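Local coordinates for ABC-type transport system, sugar-family extracellular solute-binding protein (Peptoclostridium difficile 630, PDB 6HNI) that binds tyrosine and probably delivers it to an ABC-type importer, and has adhesive properties, at residues S204-I209 with T232-P237. The protein carries 1 engineered substitution. Sequence-based numbering, arbitrary orientation. Where two conformers were deposited one is given.
Sequences SLVGKI and TENKIP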
loop_
_atom_site.group_PDB
_atom_site.type_symbol
_atom_site.label_atom_id
_atom_site.label_comp_id
_atom_site.label_asym_id
_atom_site.label_seq_id
_atom_site.Cartn_x
_atom_site.Cartn_y
_atom_site.Cartn_z
ATOM N N SER A 204 -24.023 1.244 -1.898
ATOM C CA SER A 204 -24.571 0.595 -3.081
ATOM C C SER A 204 -24.213 -0.889 -3.185
ATOM O O SER A 204 -24.909 -1.670 -3.891
ATOM C CB SER A 204 -24.091 1.323 -4.356
ATOM O OG SER A 204 -22.776 0.974 -4.746
ATOM N N LEU A 205 -23.112 -1.273 -2.546
ATOM C CA LEU A 205 -22.677 -2.682 -2.492
ATOM C C LEU A 205 -23.460 -3.511 -1.461
ATOM O O LEU A 205 -23.530 -4.737 -1.592
ATOM C CB LEU A 205 -21.187 -2.760 -2.262
ATOM C CG LEU A 205 -20.332 -2.285 -3.423
ATOM C CD1 LEU A 205 -18.856 -2.210 -2.987
ATOM C CD2 LEU A 205 -20.482 -3.204 -4.604
ATOM N N VAL A 206 -24.084 -2.855 -0.473
ATOM C CA VAL A 206 -25.028 -3.528 0.459
ATOM C C VAL A 206 -26.205 -4.203 -0.247
ATOM O O VAL A 206 -26.937 -3.596 -1.034
ATOM C CB VAL A 206 -25.601 -2.532 1.517
ATOM C CG1 VAL A 206 -26.665 -3.172 2.419
ATOM C CG2 VAL A 206 -24.485 -1.957 2.370
ATOM N N GLY A 207 -26.440 -5.447 0.113
ATOM C CA GLY A 207 -27.471 -6.231 -0.473
ATOM C C GLY A 207 -26.941 -6.952 -1.654
ATOM O O GLY A 207 -27.619 -7.854 -2.108
ATOM N N LYS A 208 -25.750 -6.583 -2.178
ATOM C CA LYS A 208 -25.268 -7.193 -3.396
ATOM C C LYS A 208 -24.064 -8.114 -3.220
ATOM O O LYS A 208 -23.713 -8.816 -4.156
ATOM C CB LYS A 208 -24.906 -6.142 -4.416
ATOM C CG LYS A 208 -26.069 -5.291 -4.893
ATOM C CD LYS A 208 -25.586 -4.278 -5.902
ATOM C CE LYS A 208 -25.121 -4.911 -7.214
ATOM N NZ LYS A 208 -24.298 -3.959 -8.008
ATOM N N ILE A 209 -23.413 -8.068 -2.056
ATOM C CA ILE A 209 -22.157 -8.810 -1.807
ATOM C C ILE A 209 -22.206 -9.543 -0.476
ATOM O O ILE A 209 -22.982 -9.168 0.441
ATOM C CB ILE A 209 -20.905 -7.871 -1.842
ATOM C CG1 ILE A 209 -20.875 -6.901 -0.631
ATOM C CG2 ILE A 209 -20.870 -7.179 -3.181
ATOM C CD1 ILE A 209 -19.637 -5.985 -0.567
ATOM N N THR A 232 -19.928 -2.749 8.606
ATOM C CA THR A 232 -20.119 -3.473 9.839
ATOM C C THR A 232 -21.580 -3.363 10.291
ATOM O O THR A 232 -22.146 -4.329 10.801
ATOM C CB THR A 232 -19.134 -3.000 10.931
ATOM O OG1 THR A 232 -17.812 -3.108 10.411
ATOM C CG2 THR A 232 -19.215 -3.864 12.167
ATOM N N GLU A 233 -22.184 -2.196 10.104
ATOM C CA GLU A 233 -23.629 -1.999 10.390
ATOM C C GLU A 233 -24.536 -2.939 9.583
ATOM O O GLU A 233 -25.551 -3.398 10.077
ATOM C CB GLU A 233 -24.040 -0.533 10.155
ATOM C CG GLU A 233 -23.693 0.345 11.340
ATOM C CD GLU A 233 -24.276 1.748 11.329
ATOM O OE1 GLU A 233 -25.031 2.103 10.400
ATOM O OE2 GLU A 233 -23.960 2.504 12.282
ATOM N N ASN A 234 -24.061 -3.241 8.365
ATOM C CA ASN A 234 -24.676 -4.148 7.400
ATOM C C ASN A 234 -24.193 -5.602 7.469
ATOM O O ASN A 234 -24.562 -6.432 6.645
ATOM C CB ASN A 234 -24.612 -3.513 6.006
ATOM C CG ASN A 234 -25.558 -2.313 5.899
ATOM O OD1 ASN A 234 -26.764 -2.505 5.872
ATOM N ND2 ASN A 234 -25.036 -1.093 5.934
ATOM N N LYS A 235 -23.343 -5.904 8.480
ATOM C CA LYS A 235 -22.852 -7.265 8.754
ATOM C C LYS A 235 -22.049 -7.855 7.583
ATOM O O LYS A 235 -22.049 -9.053 7.368
ATOM C CB LYS A 235 -24.001 -8.217 9.184
ATOM C CG LYS A 235 -24.837 -7.701 10.328
ATOM C CD LYS A 235 -24.093 -7.534 11.631
ATOM C CE LYS A 235 -25.007 -6.810 12.613
ATOM N NZ LYS A 235 -24.833 -7.332 13.986
ATOM N N ILE A 236 -21.340 -6.985 6.851
ATOM C CA ILE A 236 -20.470 -7.387 5.732
ATOM C C ILE A 236 -19.034 -7.473 6.249
ATOM O O ILE A 236 -18.491 -6.442 6.661
ATOM C CB ILE A 236 -20.527 -6.377 4.548
ATOM C CG1 ILE A 236 -21.974 -6.199 4.010
ATOM C CG2 ILE A 236 -19.635 -6.818 3.378
ATOM C CD1 ILE A 236 -22.101 -5.076 2.990
ATOM N N PRO A 237 -18.430 -8.693 6.223
ATOM C CA PRO A 237 -16.972 -8.793 6.556
ATOM C C PRO A 237 -16.151 -8.101 5.488
ATOM O O PRO A 237 -16.403 -8.223 4.281
ATOM C CB PRO A 237 -16.711 -10.295 6.580
ATOM C CG PRO A 237 -18.039 -10.979 6.438
ATOM C CD PRO A 237 -19.032 -10.009 5.912
#
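Asn234, at the end of helix 224-233, sets one face of its amide over both methyls of Val206. OD1 of Asn234 comes to 3.5 Å from Val206 CG1, while ND2 of Asn234 sits 3.7 Å from Val206 CG2. The two side chains cross at about a right angle. ND2 is turned back to donate a hydrogen bond to Ile230 O in the last turn of its own helix, which helps set the rotation of the amide. Next, Lys235 takes a positive phi (61°) and closes a Schellman motif, its N bonded to Thr232 O. Ile236 follows, buried, and reaches both ends of the other loop with separate branches. CD1 of Ile236 lies 4.0 Å from Val206 CG2, against the same methyl that Asn234 touches. CG2 of Ile236 meets CD1 of Ile209, also at 4.0 Å; CG1 of Ile209 sits between its backbone N and carbonyl carbon (chi1 69°), which brings its CD1 close to Ile236. These two side chains likewise cross near a right angle, and Ile209 also touches Val188 of strand 186-192. Pro237 then leads into strand 238-240, paired by its backbone with Leu212. Two helix-to-strand connections of one alpha/beta lobe of this periplasmic-binding-protein fold thus meet where the chain enters the neighbouring parallel strands 211-214 and 238-240. No hydrogen bond crosses between them: the union is van der Waals contact, while the amide's ND2 bonds within its own helix end.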